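Local structure of Emp46p (Saccharomyces cerevisiae, 2A6V) at residues P157-L171 and L174-K188. The protein is a calcium-independent cargo receptor with a lectin-like carbohydrate recognition domain, involved in the secretion of glycoproteins. Numbering follows the deposited sequence.
Sequences PSTLRLTYNPLDNHL and LQMDNRVCFQTRKVK. With EDO (1,2-ethanediol), chain E.
Leu174 meets Leu160 and Leu162 through one methyl: its CD2 lies 3.8 Å from Leu160 CD2 and equally close to CB of Leu162. Leu174 CG stands anti to the backbone N (chi1 -163°), which leans the branch over strand 158-165. Beside it Met176, bent at chi2 (-66°), brings SD to 3.9 Å from Leu160 CB. Val125 of the opposing sheet also touches Met176, so this apolar face is turned into the interior of the legume-lectin-like beta sandwich, between its two antiparallel sheets. Strands 158-165 and 171-176 form a hairpin in one of them, and 179-184 is its outermost strand, where Cys181 and Phe182 make a classic beta bulge opposite Leu174. Arg161 and Gln175 are a hydrogen-bonded antiparallel pair. On the other face their side chains run alongside each other, Gln175 OE1 touching Arg161 CD at 3.3 Å, while Asn178 OD1 sits over one face of the guanidinium, whose NE bridges to Glu69. Past the strand end, at the type I' turn 176-179, the Asp177 carboxylate grips two successive residues of the neighbouring strand: OD1 takes the N-H of Thr159 nearly along its C-O axis (2.9 Å), and OD2 receives Ser158 OG on its syn side. At the far end Lys188 CG packs over one face of His170, 3.9 Å from the ring centroid, and His170 ND1 shares a 2.6 Å hydrogen bond with Tyr164 OH. At the exposed rim, Arg185 holds Asp168 O side-on with NE and NH2, the oxygen lying close to the guanidinium plane, and Leu171 CD1 covers one guanidinium face.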
# COMPACT_ATOMS: atom_id res chain seq x y z
N PRO A 157 0.87 -15.67 -0.86
CA PRO A 157 0.86 -14.22 -1.00
C PRO A 157 0.81 -13.78 -2.45
O PRO A 157 1.04 -14.56 -3.40
CB PRO A 157 2.20 -13.79 -0.39
CG PRO A 157 3.06 -14.96 -0.56
CD PRO A 157 2.21 -16.18 -0.50
N SER A 158 0.54 -12.49 -2.60
CA SER A 158 0.56 -11.83 -3.88
C SER A 158 1.53 -10.68 -3.87
O SER A 158 1.89 -10.18 -2.79
CB SER A 158 -0.83 -11.31 -4.20
OG SER A 158 -1.70 -12.39 -4.51
N THR A 159 1.99 -10.27 -5.05
CA THR A 159 2.88 -9.13 -5.20
C THR A 159 2.23 -8.04 -6.02
O THR A 159 1.81 -8.28 -7.15
CB THR A 159 4.20 -9.54 -5.84
OG1 THR A 159 4.91 -10.41 -4.93
CG2 THR A 159 5.14 -8.34 -6.09
N LEU A 160 2.13 -6.87 -5.42
CA LEU A 160 1.73 -5.66 -6.10
C LEU A 160 3.00 -4.99 -6.58
O LEU A 160 3.91 -4.73 -5.77
CB LEU A 160 0.95 -4.75 -5.14
CG LEU A 160 0.54 -3.37 -5.66
CD1 LEU A 160 -0.77 -2.95 -5.01
CD2 LEU A 160 1.65 -2.36 -5.42
N ARG A 161 3.11 -4.75 -7.88
CA ARG A 161 4.27 -4.09 -8.44
C ARG A 161 3.85 -2.82 -9.14
O ARG A 161 3.09 -2.86 -10.12
CB ARG A 161 5.01 -4.99 -9.43
CG ARG A 161 6.20 -4.25 -10.01
CD ARG A 161 6.89 -4.97 -11.14
NE ARG A 161 7.55 -6.16 -10.67
CZ ARG A 161 7.81 -7.24 -11.40
NH1 ARG A 161 7.47 -7.31 -12.69
NH2 ARG A 161 8.43 -8.28 -10.84
N LEU A 162 4.35 -1.69 -8.66
CA LEU A 162 4.05 -0.38 -9.20
C LEU A 162 5.31 0.13 -9.87
O LEU A 162 6.33 0.29 -9.21
CB LEU A 162 3.61 0.57 -8.08
CG LEU A 162 3.20 2.01 -8.45
CD1 LEU A 162 2.37 2.64 -7.35
CD2 LEU A 162 4.41 2.86 -8.71
N THR A 163 5.24 0.36 -11.18
CA THR A 163 6.37 0.93 -11.92
C THR A 163 5.96 2.32 -12.41
O THR A 163 4.85 2.51 -12.86
CB THR A 163 6.83 -0.00 -13.09
OG1 THR A 163 5.73 -0.35 -13.93
CG2 THR A 163 7.29 -1.31 -12.59
N TYR A 164 6.85 3.31 -12.29
CA TYR A 164 6.50 4.67 -12.63
C TYR A 164 7.69 5.33 -13.29
O TYR A 164 8.78 5.34 -12.74
CB TYR A 164 6.07 5.45 -11.39
CG TYR A 164 5.94 6.93 -11.61
CD1 TYR A 164 4.99 7.46 -12.49
CD2 TYR A 164 6.77 7.82 -10.97
CE1 TYR A 164 4.88 8.83 -12.68
CE2 TYR A 164 6.67 9.18 -11.16
CZ TYR A 164 5.74 9.69 -12.01
OH TYR A 164 5.65 11.06 -12.16
N ASN A 165 7.47 5.86 -14.49
CA ASN A 165 8.54 6.42 -15.30
C ASN A 165 8.16 7.80 -15.82
O ASN A 165 7.51 7.90 -16.84
CB ASN A 165 8.88 5.49 -16.46
CG ASN A 165 10.09 5.97 -17.24
OD1 ASN A 165 10.73 6.95 -16.87
ND2 ASN A 165 10.41 5.26 -18.29
N PRO A 166 8.51 8.85 -15.10
CA PRO A 166 8.26 10.23 -15.54
C PRO A 166 8.82 10.51 -16.95
O PRO A 166 8.22 11.29 -17.67
CB PRO A 166 9.00 11.08 -14.50
CG PRO A 166 9.19 10.20 -13.31
CD PRO A 166 9.14 8.79 -13.76
N LEU A 167 9.94 9.88 -17.29
CA LEU A 167 10.60 10.06 -18.59
C LEU A 167 9.79 9.49 -19.77
O LEU A 167 10.02 9.85 -20.93
CB LEU A 167 12.01 9.46 -18.57
CG LEU A 167 12.89 10.03 -17.44
CD1 LEU A 167 14.26 9.39 -17.48
CD2 LEU A 167 12.97 11.55 -17.51
N ASP A 168 8.87 8.60 -19.47
CA ASP A 168 7.92 8.09 -20.46
C ASP A 168 6.53 8.75 -20.28
O ASP A 168 5.50 8.07 -20.31
CB ASP A 168 7.87 6.56 -20.30
CG ASP A 168 7.11 5.86 -21.39
OD1 ASP A 168 6.97 6.39 -22.51
OD2 ASP A 168 6.64 4.72 -21.18
N ASN A 169 6.54 10.08 -20.12
CA ASN A 169 5.36 10.89 -19.84
C ASN A 169 4.53 10.31 -18.69
O ASN A 169 3.30 10.17 -18.80
CB ASN A 169 4.49 11.08 -21.10
CG ASN A 169 3.56 12.29 -20.99
OD1 ASN A 169 3.82 13.23 -20.23
ND2 ASN A 169 2.46 12.26 -21.73
N HIS A 170 5.22 9.94 -17.62
CA HIS A 170 4.58 9.55 -16.36
C HIS A 170 3.77 8.27 -16.45
O HIS A 170 2.74 8.13 -15.77
CB HIS A 170 3.70 10.71 -15.86
CG HIS A 170 4.48 11.95 -15.60
ND1 HIS A 170 5.27 12.11 -14.48
CD2 HIS A 170 4.63 13.08 -16.33
CE1 HIS A 170 5.86 13.29 -14.53
NE2 HIS A 170 5.49 13.90 -15.65
N LEU A 171 4.22 7.32 -17.26
CA LEU A 171 3.56 6.03 -17.31
C LEU A 171 3.71 5.34 -15.96
O LEU A 171 4.82 5.11 -15.51
CB LEU A 171 4.14 5.17 -18.42
CG LEU A 171 3.46 3.81 -18.63
CD1 LEU A 171 1.97 3.95 -18.98
CD2 LEU A 171 4.18 3.01 -19.67
N LEU A 174 0.56 -0.86 -12.86
CA LEU A 174 0.31 -1.58 -11.64
C LEU A 174 0.03 -3.01 -12.00
O LEU A 174 -0.97 -3.30 -12.68
CB LEU A 174 -0.89 -0.96 -10.92
CG LEU A 174 -1.12 -1.29 -9.45
CD1 LEU A 174 -1.50 -2.69 -9.24
CD2 LEU A 174 0.11 -0.91 -8.61
N GLN A 175 0.89 -3.92 -11.57
CA GLN A 175 0.69 -5.35 -11.79
C GLN A 175 0.38 -6.05 -10.48
O GLN A 175 0.88 -5.67 -9.43
CB GLN A 175 1.95 -5.98 -12.39
CG GLN A 175 2.38 -5.43 -13.75
CD GLN A 175 3.80 -5.83 -14.06
OE1 GLN A 175 4.75 -5.21 -13.58
NE2 GLN A 175 3.96 -6.89 -14.83
N MET A 176 -0.46 -7.06 -10.55
CA MET A 176 -0.75 -7.97 -9.46
C MET A 176 -0.33 -9.35 -9.91
O MET A 176 -0.80 -9.85 -10.93
CB MET A 176 -2.22 -7.95 -9.09
CG MET A 176 -2.76 -6.55 -8.78
SD MET A 176 -2.07 -5.78 -7.31
CE MET A 176 -2.69 -6.77 -6.07
N ASP A 177 0.57 -9.97 -9.16
CA ASP A 177 1.12 -11.28 -9.53
C ASP A 177 1.56 -11.29 -11.00
O ASP A 177 1.28 -12.24 -11.73
CB ASP A 177 0.11 -12.37 -9.18
CG ASP A 177 -0.06 -12.55 -7.69
OD1 ASP A 177 0.85 -12.16 -6.93
OD2 ASP A 177 -1.05 -13.13 -7.20
N ASN A 178 2.24 -10.23 -11.41
CA ASN A 178 2.84 -10.09 -12.73
C ASN A 178 1.86 -9.99 -13.89
O ASN A 178 2.23 -10.17 -15.05
CB ASN A 178 3.86 -11.20 -12.99
CG ASN A 178 5.03 -11.14 -12.03
OD1 ASN A 178 5.53 -10.06 -11.71
ND2 ASN A 178 5.45 -12.29 -11.54
N ARG A 179 0.61 -9.65 -13.56
CA ARG A 179 -0.44 -9.46 -14.57
C ARG A 179 -0.92 -8.03 -14.44
O ARG A 179 -1.14 -7.55 -13.33
CB ARG A 179 -1.60 -10.42 -14.35
CG ARG A 179 -1.20 -11.92 -14.27
CD ARG A 179 -2.32 -12.94 -14.40
NE ARG A 179 -3.48 -12.58 -13.59
CZ ARG A 179 -3.67 -12.88 -12.31
NH1 ARG A 179 -2.77 -13.54 -11.59
NH2 ARG A 179 -4.80 -12.50 -11.72
N VAL A 180 -1.10 -7.35 -15.55
CA VAL A 180 -1.45 -5.94 -15.51
C VAL A 180 -2.86 -5.76 -14.93
O VAL A 180 -3.82 -6.40 -15.36
CB VAL A 180 -1.29 -5.23 -16.87
CG1 VAL A 180 -1.70 -3.79 -16.78
CG2 VAL A 180 0.17 -5.30 -17.33
N CYS A 181 -2.94 -4.89 -13.93
CA CYS A 181 -4.21 -4.45 -13.34
C CYS A 181 -4.66 -3.17 -14.06
O CYS A 181 -5.80 -3.10 -14.55
CB CYS A 181 -4.02 -4.25 -11.84
SG CYS A 181 -5.46 -3.63 -10.95
N PHE A 182 -3.78 -2.19 -14.14
CA PHE A 182 -4.03 -0.99 -14.91
C PHE A 182 -2.75 -0.29 -15.30
O PHE A 182 -1.68 -0.54 -14.73
CB PHE A 182 -4.96 -0.03 -14.17
CG PHE A 182 -4.35 0.55 -12.91
CD1 PHE A 182 -3.57 1.68 -12.96
CD2 PHE A 182 -4.64 -0.00 -11.67
CE1 PHE A 182 -3.02 2.22 -11.79
CE2 PHE A 182 -4.11 0.52 -10.51
CZ PHE A 182 -3.30 1.64 -10.58
N GLN A 183 -2.85 0.59 -16.30
CA GLN A 183 -1.78 1.52 -16.65
C GLN A 183 -2.41 2.89 -16.81
O GLN A 183 -3.59 3.00 -17.17
CB GLN A 183 -1.03 1.13 -17.93
CG GLN A 183 -0.44 -0.26 -17.92
CD GLN A 183 0.50 -0.52 -19.10
OE1 GLN A 183 1.49 0.19 -19.27
NE2 GLN A 183 0.18 -1.54 -19.89
N THR A 184 -1.65 3.92 -16.51
CA THR A 184 -2.18 5.28 -16.50
C THR A 184 -1.05 6.29 -16.65
O THR A 184 0.11 5.98 -16.35
CB THR A 184 -2.94 5.55 -15.17
OG1 THR A 184 -3.48 6.88 -15.17
CG2 THR A 184 -2.00 5.51 -13.96
N ARG A 185 -1.40 7.49 -17.09
CA ARG A 185 -0.49 8.63 -17.10
C ARG A 185 -1.04 9.79 -16.26
O ARG A 185 -0.50 10.89 -16.29
CB ARG A 185 -0.22 9.05 -18.54
CG ARG A 185 0.77 8.15 -19.24
CD ARG A 185 1.19 8.62 -20.61
NE ARG A 185 2.41 7.93 -21.06
CZ ARG A 185 2.44 6.86 -21.83
NH1 ARG A 185 1.33 6.30 -22.28
NH2 ARG A 185 3.61 6.33 -22.16
N LYS A 186 -2.07 9.51 -15.46
CA LYS A 186 -2.75 10.52 -14.65
C LYS A 186 -2.02 10.89 -13.36
O LYS A 186 -2.24 11.97 -12.81
CB LYS A 186 -4.15 10.03 -14.27
CG LYS A 186 -5.11 9.86 -15.43
CD LYS A 186 -6.55 9.71 -14.95
CE LYS A 186 -7.53 9.82 -16.12
NZ LYS A 186 -8.94 9.54 -15.70
N VAL A 187 -1.20 9.98 -12.85
CA VAL A 187 -0.45 10.22 -11.62
C VAL A 187 0.90 10.84 -12.01
O VAL A 187 1.75 10.16 -12.57
CB VAL A 187 -0.25 8.92 -10.80
CG1 VAL A 187 0.17 9.25 -9.37
CG2 VAL A 187 -1.51 8.06 -10.79
N LYS A 188 1.07 12.13 -11.72
CA LYS A 188 2.28 12.84 -12.12
C LYS A 188 3.08 13.42 -10.96
O LYS A 188 4.24 13.79 -11.14
CB LYS A 188 1.93 13.97 -13.08
CG LYS A 188 1.40 13.49 -14.41
CD LYS A 188 0.94 14.65 -15.28
CE LYS A 188 -0.31 14.30 -16.08
NZ LYS A 188 0.05 13.57 -17.32
C1 EDO E . -4.65 -8.76 -12.37
O1 EDO E . -3.87 -7.58 -12.21
C2 EDO E . -6.06 -8.40 -12.81
O2 EDO E . -6.04 -7.71 -14.07
O HOH W 1 -0.10 -15.31 -5.79
O HOH W 2 3.27 -8.07 -9.64
O HOH W 3 4.39 -2.67 -12.80
O HOH W 4 0.65 8.00 -13.99